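Local coordinates for evasin-3 (Rhipicephalus sanguineus, PDB 6I31), which binds and neutralises host CXC chemokines, including CXCL8, whose homodimer it disrupts and whose interaction with the receptor CXCR2 it inhibits, at residues D18-N23 with K52-L57; C26-N31 with C39-Q44; N31-G36 with G48-I53. One frame throughout, in Å; residues are numbered along the deposited sequence.

In the fold
All three contacts involve one antiparallel sheet built around strand 47-55, which pairs with strands 17-22, 24-27 and 38-40; in contact 3 a loop is fastened to it. Contacts 1 and 3 share Lys52 and Ile53, their centres about 11 Å apart; the centre of contact 3 lies about 9 Å from that of contact 2, and contacts 1 and 2 are about 18 Å apart. Along the chain, contact 2 falls between the two segments of contact 1, whereas the segments of contacts 2 and 3 alternate. Each of the latter carries a disulfide, and with Cys22-Cys37 these give the I-IV, II-V, III-VI pairing of a knottin, the scaffold directing CXC-chemokine specificity in tick evasins.

Contact 1: D18-N23 with K52-L57; sequences DVVSCN and KIIGNL. With CD (cadmium ion), chain C.
Val20 and Lys52 form an antiparallel hydrogen-bonded pair: Val20 N gives to Lys52 O at 2.8 Å, and Lys52 N returns a bond to Val20 O. Asp18 and Ile54 repeat the exchange, Ile54 N reaching Asp18 O at 2.9 Å. Between them Val19 and Ile53 are a non-hydrogen-bonded pair, their CA atoms 4.6 Å apart. Here CA-H...O contacts add to the backbone pairing: Ile53 CA lies 3.4 Å from Asp18 O, and Val19 CA points likewise at Lys52 O. The two strand axes run at 126° to each other, a strongly twisted antiparallel pair.

The main apolar packing is on the face of Val20, Lys52 and Ile54. Val20 CG1 meets Ile54 CG1 at 3.8 Å, the side chains crossing at about a right angle, while Val20 CG2 rests on Lys52 CG at 3.7 Å. Lys52 CG stands between its own backbone N and carbonyl carbon (chi1 64°), and the extended chain beyond it runs past Val20 CG2 and brings CE to Ser21 O. Cutting Lys52 back to alanine takes these methylenes away and would probably leave Val20 CG2 less covered and open a gap between Val20 and the carbonyl of Ser21.

Polar groups mark both ends. One water donates to Asp18 OD2 at 2.7 Å and accepts from Asn56 ND2, joining a carboxylate and an amide whose planes are 60° apart. At the other end, within 18-23, Ser21 OG accepts from Asn23 N at 3.0 Å, an ST turn where the chain bends. Beyond the strand, Leu57 O and Glu60 bind a cadmium ion.

The pairing thus rests on backbone bonds that do not depend on side-chain identity, whereas the water-mediated link of Asp18 to Asn56 is probably more easily exchanged.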
loop_
_atom_site.group_PDB
_atom_site.type_symbol
_atom_site.label_atom_id
_atom_site.label_comp_id
_atom_site.label_asym_id
_atom_site.label_seq_id
_atom_site.Cartn_x
_atom_site.Cartn_y
_atom_site.Cartn_z
ATOM N N ASP A 18 -7.662 3.093 2.501
ATOM C CA ASP A 18 -7.112 1.930 3.179
ATOM C C ASP A 18 -5.638 1.726 2.825
ATOM O O ASP A 18 -5.205 2.109 1.749
ATOM C CB ASP A 18 -7.904 0.656 2.791
ATOM C CG ASP A 18 -9.354 0.647 3.271
ATOM O OD1 ASP A 18 -9.645 1.298 4.307
ATOM O OD2 ASP A 18 -10.201 -0.002 2.601
ATOM N N VAL A 19 -4.869 1.130 3.743
ATOM C CA VAL A 19 -3.465 0.789 3.462
ATOM C C VAL A 19 -3.460 -0.660 2.992
ATOM O O VAL A 19 -4.082 -1.511 3.623
ATOM C CB VAL A 19 -2.531 0.976 4.695
ATOM C CG1 VAL A 19 -1.107 0.521 4.371
ATOM C CG2 VAL A 19 -2.521 2.431 5.170
ATOM N N VAL A 20 -2.763 -0.943 1.916
ATOM C CA VAL A 20 -2.684 -2.301 1.400
ATOM C C VAL A 20 -1.228 -2.638 1.093
ATOM O O VAL A 20 -0.396 -1.741 0.931
ATOM C CB VAL A 20 -3.622 -2.564 0.175
ATOM C CG1 VAL A 20 -5.097 -2.318 0.516
ATOM C CG2 VAL A 20 -3.202 -1.734 -1.042
ATOM N N SER A 21 -0.944 -3.938 0.930
ATOM C CA SER A 21 0.394 -4.393 0.587
ATOM C C SER A 21 0.808 -4.017 -0.823
ATOM O O SER A 21 -0.006 -3.992 -1.752
ATOM C CB SER A 21 0.531 -5.901 0.817
ATOM O OG SER A 21 1.838 -6.343 0.476
ATOM N N CYS A 22 2.088 -3.717 -0.976
ATOM C CA CYS A 22 2.719 -3.399 -2.246
ATOM C C CYS A 22 3.745 -4.519 -2.562
ATOM O O CYS A 22 4.636 -4.388 -3.395
ATOM C CB CYS A 22 3.323 -1.999 -2.155
ATOM S SG CYS A 22 4.380 -1.534 -3.540
ATOM N N ASN A 23 3.546 -5.668 -1.867
ATOM C CA ASN A 23 4.212 -6.969 -1.941
ATOM C C ASN A 23 5.733 -6.948 -2.112
ATOM O O ASN A 23 6.260 -7.572 -3.037
ATOM C CB ASN A 23 3.558 -7.814 -3.065
ATOM C CG ASN A 23 2.068 -7.977 -2.875
ATOM O OD1 ASN A 23 1.599 -8.581 -1.901
ATOM N ND2 ASN A 23 1.299 -7.404 -3.783
ATOM N N LYS A 52 0.921 0.689 0.345
ATOM C CA LYS A 52 0.380 1.806 -0.452
ATOM C C LYS A 52 -1.031 2.107 -0.009
ATOM O O LYS A 52 -1.680 1.274 0.633
ATOM C CB LYS A 52 0.461 1.540 -1.976
ATOM C CG LYS A 52 -0.404 0.343 -2.398
ATOM C CD LYS A 52 -0.283 0.039 -3.915
ATOM C CE LYS A 52 -0.949 -1.310 -4.182
ATOM N NZ LYS A 52 -0.719 -1.766 -5.586
ATOM N N ILE A 53 -1.487 3.313 -0.308
ATOM C CA ILE A 53 -2.799 3.780 0.064
ATOM C C ILE A 53 -3.693 3.722 -1.142
ATOM O O ILE A 53 -3.355 4.244 -2.206
ATOM C CB ILE A 53 -2.733 5.199 0.630
ATOM C CG1 ILE A 53 -1.688 5.271 1.809
ATOM C CG2 ILE A 53 -4.121 5.657 1.046
ATOM C CD1 ILE A 53 -1.530 6.671 2.346
ATOM N N ILE A 54 -4.868 3.108 -0.966
ATOM C CA ILE A 54 -5.844 3.060 -2.050
ATOM C C ILE A 54 -7.197 3.456 -1.516
ATOM O O ILE A 54 -7.456 3.369 -0.302
ATOM C CB ILE A 54 -5.868 1.638 -2.765
ATOM C CG1 ILE A 54 -6.249 0.477 -1.808
ATOM C CG2 ILE A 54 -4.518 1.332 -3.454
ATOM C CD1 ILE A 54 -7.764 0.166 -1.715
ATOM N N GLY A 55 -8.046 3.867 -2.430
ATOM C CA GLY A 55 -9.449 4.138 -2.166
ATOM C C GLY A 55 -10.260 3.191 -3.027
ATOM O O GLY A 55 -9.925 2.980 -4.190
ATOM N N ASN A 56 -11.344 2.643 -2.504
ATOM C CA ASN A 56 -12.183 1.776 -3.299
ATOM C C ASN A 56 -13.268 2.563 -3.972
ATOM O O ASN A 56 -13.900 3.411 -3.346
ATOM C CB ASN A 56 -12.865 0.749 -2.378
ATOM C CG ASN A 56 -11.930 -0.348 -2.008
ATOM O OD1 ASN A 56 -11.700 -1.268 -2.792
ATOM N ND2 ASN A 56 -11.374 -0.263 -0.807
ATOM N N LEU A 57 -13.522 2.254 -5.244
ATOM C CA LEU A 57 -14.669 2.803 -5.911
ATOM C C LEU A 57 -15.775 1.712 -5.825
ATOM O O LEU A 57 -15.536 0.552 -6.211
ATOM C CB LEU A 57 -14.340 3.160 -7.382
ATOM C CG LEU A 57 -15.458 3.953 -8.079
ATOM C CD1 LEU A 57 -15.396 5.416 -7.625
ATOM C CD2 LEU A 57 -15.277 3.925 -9.606
HETATM CD CD CD C . -15.521 -1.652 -5.703
HETATM O O HOH W 1 -9.776 -2.099 0.875
#

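Contact 2: C26-N31 with C39-Q44; sequences CTSGQN and CGLLGQ
Cys26 and Cys39 are joined by a disulfide, SG to SG 2.3 Å, with a right-handed twist about the bond (chi3 88°). The two cysteines reach it differently: Cys39 extends its SG anti to the backbone N (chi1 -176°), whereas Cys26 holds its SG between its backbone N and carbonyl carbon. Next to the bridge the Leu41 methyl CD1 presses on Ser28 CB at 3.4 Å, a close fit for two carbons. No hydrogen bond crosses between the segments, so the covalent link and this one aliphatic touch make the contact.

Farther out, a type II beta turn from Thr27 to Gln30 fixes the chain leaving Cys26. Gly29 takes its third position at positive phi, where a side chain would run into the carbonyl O of Ser28. The turn is spanned by Gln30 NE2, which donates to Thr27 OG1 at 2.8 Å nearly in the amide plane, although Gln30 is poorly ordered. Thr27 N makes a weak hydrogen bond to Glu32 OE1, and Ser28 OG another to Lys46 O.

Strands 24-27 and 38-40 both pair with strand 47-55, through backbone bonds of Cys26 with Gly48 and of Gly40 with His49. The disulfide therefore reaches across this middle strand, Cys26 SG lying 3.3 Å from His49 C, and ties together the two strands, 24-27 and 38-40, that pair with this part of it.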
loop_
_atom_site.group_PDB
_atom_site.type_symbol
_atom_site.label_atom_id
_atom_site.label_comp_id
_atom_site.label_asym_id
_atom_site.label_seq_id
_atom_site.Cartn_x
_atom_site.Cartn_y
_atom_site.Cartn_z
ATOM N N CYS A 26 11.443 -4.309 2.553
ATOM C CA CYS A 26 12.228 -3.096 2.438
ATOM C C CYS A 26 12.983 -2.853 3.731
ATOM O O CYS A 26 12.634 -3.396 4.787
ATOM C CB CYS A 26 11.294 -1.938 2.121
ATOM S SG CYS A 26 9.953 -1.772 3.319
ATOM N N THR A 27 14.039 -2.050 3.647
ATOM C CA THR A 27 14.814 -1.649 4.821
ATOM C C THR A 27 14.847 -0.143 4.797
ATOM O O THR A 27 14.936 0.439 3.717
ATOM C CB THR A 27 16.230 -2.232 4.799
ATOM O OG1 THR A 27 16.925 -1.655 3.696
ATOM C CG2 THR A 27 16.235 -3.745 4.675
ATOM N N SER A 28 14.783 0.485 5.973
ATOM C CA SER A 28 14.834 1.930 6.132
ATOM C C SER A 28 16.155 2.489 5.588
ATOM O O SER A 28 17.204 1.826 5.692
ATOM C CB SER A 28 14.735 2.290 7.612
ATOM O OG SER A 28 15.741 1.597 8.332
ATOM N N GLY A 29 16.093 3.701 5.040
ATOM C CA GLY A 29 17.274 4.389 4.528
ATOM C C GLY A 29 17.566 4.124 3.070
ATOM O O GLY A 29 18.069 5.012 2.378
ATOM N N GLN A 30 17.261 2.900 2.597
ATOM C CA GLN A 30 17.445 2.495 1.204
ATOM C C GLN A 30 16.157 2.838 0.453
ATOM O O GLN A 30 15.074 2.584 0.980
ATOM C CB GLN A 30 17.734 0.979 1.108
ATOM C CG GLN A 30 18.906 0.508 1.975
ATOM C CD GLN A 30 19.543 -0.767 1.475
ATOM O OE1 GLN A 30 20.611 -0.754 0.852
ATOM N NE2 GLN A 30 18.916 -1.903 1.748
ATOM N N ASN A 31 16.243 3.434 -0.749
ATOM C CA ASN A 31 15.014 3.742 -1.497
ATOM C C ASN A 31 14.536 2.456 -2.189
ATOM O O ASN A 31 14.634 2.317 -3.404
ATOM C CB ASN A 31 15.221 4.915 -2.474
ATOM C CG ASN A 31 14.555 6.215 -2.053
ATOM O OD1 ASN A 31 14.174 6.424 -0.891
ATOM N ND2 ASN A 31 14.410 7.133 -2.998
ATOM N N CYS A 39 7.802 2.423 2.789
ATOM C CA CYS A 39 8.346 1.376 3.627
ATOM C C CYS A 39 7.779 1.536 5.045
ATOM O O CYS A 39 8.086 2.522 5.707
ATOM C CB CYS A 39 9.867 1.414 3.639
ATOM S SG CYS A 39 10.587 0.048 4.582
ATOM N N GLY A 40 6.914 0.609 5.455
ATOM C CA GLY A 40 6.262 0.622 6.762
ATOM C C GLY A 40 7.067 -0.192 7.751
ATOM O O GLY A 40 7.274 -1.395 7.558
ATOM N N LEU A 41 7.517 0.463 8.821
ATOM C CA LEU A 41 8.363 -0.180 9.829
ATOM C C LEU A 41 7.681 -0.063 11.163
ATOM O O LEU A 41 7.005 0.932 11.428
ATOM C CB LEU A 41 9.709 0.563 9.923
ATOM C CG LEU A 41 10.518 0.680 8.623
ATOM C CD1 LEU A 41 11.566 1.737 8.775
ATOM C CD2 LEU A 41 11.229 -0.604 8.323
ATOM N N LEU A 42 7.895 -1.049 11.994
ATOM C CA LEU A 42 7.368 -1.072 13.354
ATOM C C LEU A 42 8.455 -0.550 14.298
ATOM O O LEU A 42 9.550 -1.124 14.394
ATOM C CB LEU A 42 6.942 -2.515 13.694
ATOM C CG LEU A 42 6.458 -2.812 15.135
ATOM C CD1 LEU A 42 5.343 -1.834 15.614
ATOM C CD2 LEU A 42 5.961 -4.228 15.223
ATOM N N GLY A 43 8.170 0.584 14.934
ATOM C CA GLY A 43 9.073 1.167 15.918
ATOM C C GLY A 43 10.475 1.452 15.414
ATOM O O GLY A 43 10.642 2.124 14.402
ATOM N N GLN A 44 11.478 0.885 16.078
ATOM C CA GLN A 44 12.891 1.080 15.739
ATOM C C GLN A 44 13.463 -0.000 14.770
ATOM O O GLN A 44 14.648 0.034 14.458
ATOM C CB GLN A 44 13.743 1.166 17.025
ATOM C CG GLN A 44 13.574 2.508 17.770
ATOM C CD GLN A 44 13.909 3.717 16.911
ATOM O OE1 GLN A 44 15.058 3.974 16.599
ATOM N NE2 GLN A 44 12.914 4.477 16.481
#

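Contact 3: N31-G36 with G48-I53; sequences NECPEG and GHCYKI
Cys50 and Cys33 carry this contact through their disulfide, which joins segment 48-53, on strand 47-55, to the irregular segment 31-36. The touching parts run nearly parallel, 5° apart end to end, yet no hydrogen bond links them.

At the start of the segment, Gly48 and His49 precede the bridge. Gly48 is held by a backbone bond to Cys26, and His49 turns its side chain away from 31-36, onto Asn25.

Cys50 follows and is buried. Its SG lies 2.3 Å from Cys33 SG, with a left-handed twist about the bond (chi3 -90°). Both cysteines set SG anti to the carbonyl carbon, beside the backbone N (chi1 -58° for Cys50), and the CB atoms of Cys33 and Cys50 end 4.0 Å apart. The Pro34 ring adds an apolar touch beside the bridge, its CD 4.1 Å from Cys50 SG. The same ring also packs on Cys22 SG, so one proline borders two disulfides.

Tyr51 again turns its side chain away, onto Val19, while its backbone pairs with Phe38. Lys52 then brings CB to 3.5 Å from Gly36 O, a carbon-to-carbonyl touch that closes the far end of the contact. Gly36 adopts positive phi, where a CB would collide with the carbonyl O of Glu35. The Ile53 side chain packs on Phe17 of strand 17-22.

Cys33-Cys50 is the III-VI disulfide, which in the knottin fold threads the ring closed by the other two, Cys22-Cys37 and Cys26-Cys39, and their connecting backbone. Among the strands, 31-36 is part of the loop between 24-27 and 38-40, and the bridge pins that loop to the central strand 47-55, where Cys50 is backbone-bonded to Cys22 and Lys24 and Cys33 packs on Cys26.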
loop_
_atom_site.group_PDB
_atom_site.type_symbol
_atom_site.label_atom_id
_atom_site.label_comp_id
_atom_site.label_asym_id
_atom_site.label_seq_id
_atom_site.Cartn_x
_atom_site.Cartn_y
_atom_site.Cartn_z
ATOM N N ASN A 31 16.243 3.434 -0.749
ATOM C CA ASN A 31 15.014 3.742 -1.497
ATOM C C ASN A 31 14.536 2.456 -2.189
ATOM O O ASN A 31 14.634 2.317 -3.404
ATOM C CB ASN A 31 15.221 4.915 -2.474
ATOM C CG ASN A 31 14.555 6.215 -2.053
ATOM O OD1 ASN A 31 14.174 6.424 -0.891
ATOM N ND2 ASN A 31 14.410 7.133 -2.998
ATOM N N GLU A 32 14.060 1.497 -1.384
ATOM C CA GLU A 32 13.665 0.177 -1.859
ATOM C C GLU A 32 12.207 -0.002 -2.277
ATOM O O GLU A 32 11.907 -0.969 -2.974
ATOM C CB GLU A 32 14.003 -0.861 -0.806
ATOM C CG GLU A 32 15.109 -1.811 -1.199
ATOM C CD GLU A 32 15.103 -2.987 -0.254
ATOM O OE1 GLU A 32 15.539 -2.818 0.909
ATOM O OE2 GLU A 32 14.612 -4.065 -0.659
ATOM N N CYS A 33 11.300 0.871 -1.858
ATOM C CA CYS A 33 9.910 0.659 -2.240
ATOM C C CYS A 33 9.577 1.206 -3.612
ATOM O O CYS A 33 10.117 2.248 -3.980
ATOM C CB CYS A 33 8.959 1.189 -1.177
ATOM S SG CYS A 33 8.952 0.191 0.336
ATOM N N PRO A 34 8.652 0.561 -4.356
ATOM C CA PRO A 34 8.230 1.133 -5.649
ATOM C C PRO A 34 7.601 2.504 -5.425
ATOM O O PRO A 34 7.092 2.794 -4.350
ATOM C CB PRO A 34 7.187 0.135 -6.165
ATOM C CG PRO A 34 7.462 -1.131 -5.426
ATOM C CD PRO A 34 7.897 -0.672 -4.059
ATOM N N GLU A 35 7.626 3.349 -6.448
ATOM C CA GLU A 35 7.101 4.718 -6.387
ATOM C C GLU A 35 5.606 4.651 -6.044
ATOM O O GLU A 35 4.921 3.790 -6.561
ATOM C CB GLU A 35 7.336 5.390 -7.762
ATOM C CG GLU A 35 8.815 5.413 -8.175
ATOM C CD GLU A 35 9.408 4.235 -8.947
ATOM O OE1 GLU A 35 8.835 3.117 -8.936
ATOM O OE2 GLU A 35 10.468 4.446 -9.582
ATOM N N GLY A 36 5.116 5.494 -5.144
ATOM C CA GLY A 36 3.699 5.408 -4.754
ATOM C C GLY A 36 3.435 4.480 -3.578
ATOM O O GLY A 36 2.287 4.353 -3.114
ATOM N N GLY A 48 11.115 -3.851 7.196
ATOM C CA GLY A 48 9.661 -3.812 7.134
ATOM C C GLY A 48 9.136 -4.266 5.788
ATOM O O GLY A 48 9.734 -5.122 5.129
ATOM N N HIS A 49 7.982 -3.734 5.401
ATOM C CA HIS A 49 7.336 -4.102 4.146
ATOM C C HIS A 49 6.832 -2.876 3.434
ATOM O O HIS A 49 6.569 -1.853 4.067
ATOM C CB HIS A 49 6.164 -5.049 4.411
ATOM C CG HIS A 49 6.610 -6.337 4.996
ATOM N ND1 HIS A 49 6.733 -6.494 6.355
ATOM C CD2 HIS A 49 7.053 -7.454 4.383
ATOM C CE1 HIS A 49 7.198 -7.710 6.530
ATOM N NE2 HIS A 49 7.380 -8.329 5.375
ATOM N N CYS A 50 6.703 -2.979 2.117
ATOM C CA CYS A 50 6.170 -1.918 1.279
ATOM C C CYS A 50 4.661 -1.946 1.299
ATOM O O CYS A 50 4.051 -3.003 1.133
ATOM C CB CYS A 50 6.711 -2.016 -0.143
ATOM S SG CYS A 50 8.520 -1.951 -0.229
ATOM N N TYR A 51 4.059 -0.756 1.491
ATOM C CA TYR A 51 2.604 -0.612 1.503
ATOM C C TYR A 51 2.215 0.536 0.597
ATOM O O TYR A 51 3.066 1.355 0.273
ATOM C CB TYR A 51 2.083 -0.324 2.907
ATOM C CG TYR A 51 2.462 -1.379 3.917
ATOM C CD1 TYR A 51 1.837 -2.627 3.924
ATOM C CD2 TYR A 51 3.466 -1.147 4.846
ATOM C CE1 TYR A 51 2.212 -3.623 4.837
ATOM C CE2 TYR A 51 3.832 -2.126 5.777
ATOM C CZ TYR A 51 3.215 -3.367 5.753
ATOM O OH TYR A 51 3.583 -4.330 6.666
ATOM N N LYS A 52 0.921 0.689 0.345
ATOM C CA LYS A 52 0.380 1.806 -0.452
ATOM C C LYS A 52 -1.031 2.107 -0.009
ATOM O O LYS A 52 -1.680 1.274 0.633
ATOM C CB LYS A 52 0.461 1.540 -1.976
ATOM C CG LYS A 52 -0.404 0.343 -2.398
ATOM C CD LYS A 52 -0.283 0.039 -3.915
ATOM C CE LYS A 52 -0.949 -1.310 -4.182
ATOM N NZ LYS A 52 -0.719 -1.766 -5.586
ATOM N N ILE A 53 -1.487 3.313 -0.308
ATOM C CA ILE A 53 -2.799 3.780 0.064
ATOM C C ILE A 53 -3.693 3.722 -1.142
ATOM O O ILE A 53 -3.355 4.244 -2.206
ATOM C CB ILE A 53 -2.733 5.199 0.630
ATOM C CG1 ILE A 53 -1.688 5.271 1.809
ATOM C CG2 ILE A 53 -4.121 5.657 1.046
ATOM C CD1 ILE A 53 -1.530 6.671 2.346
#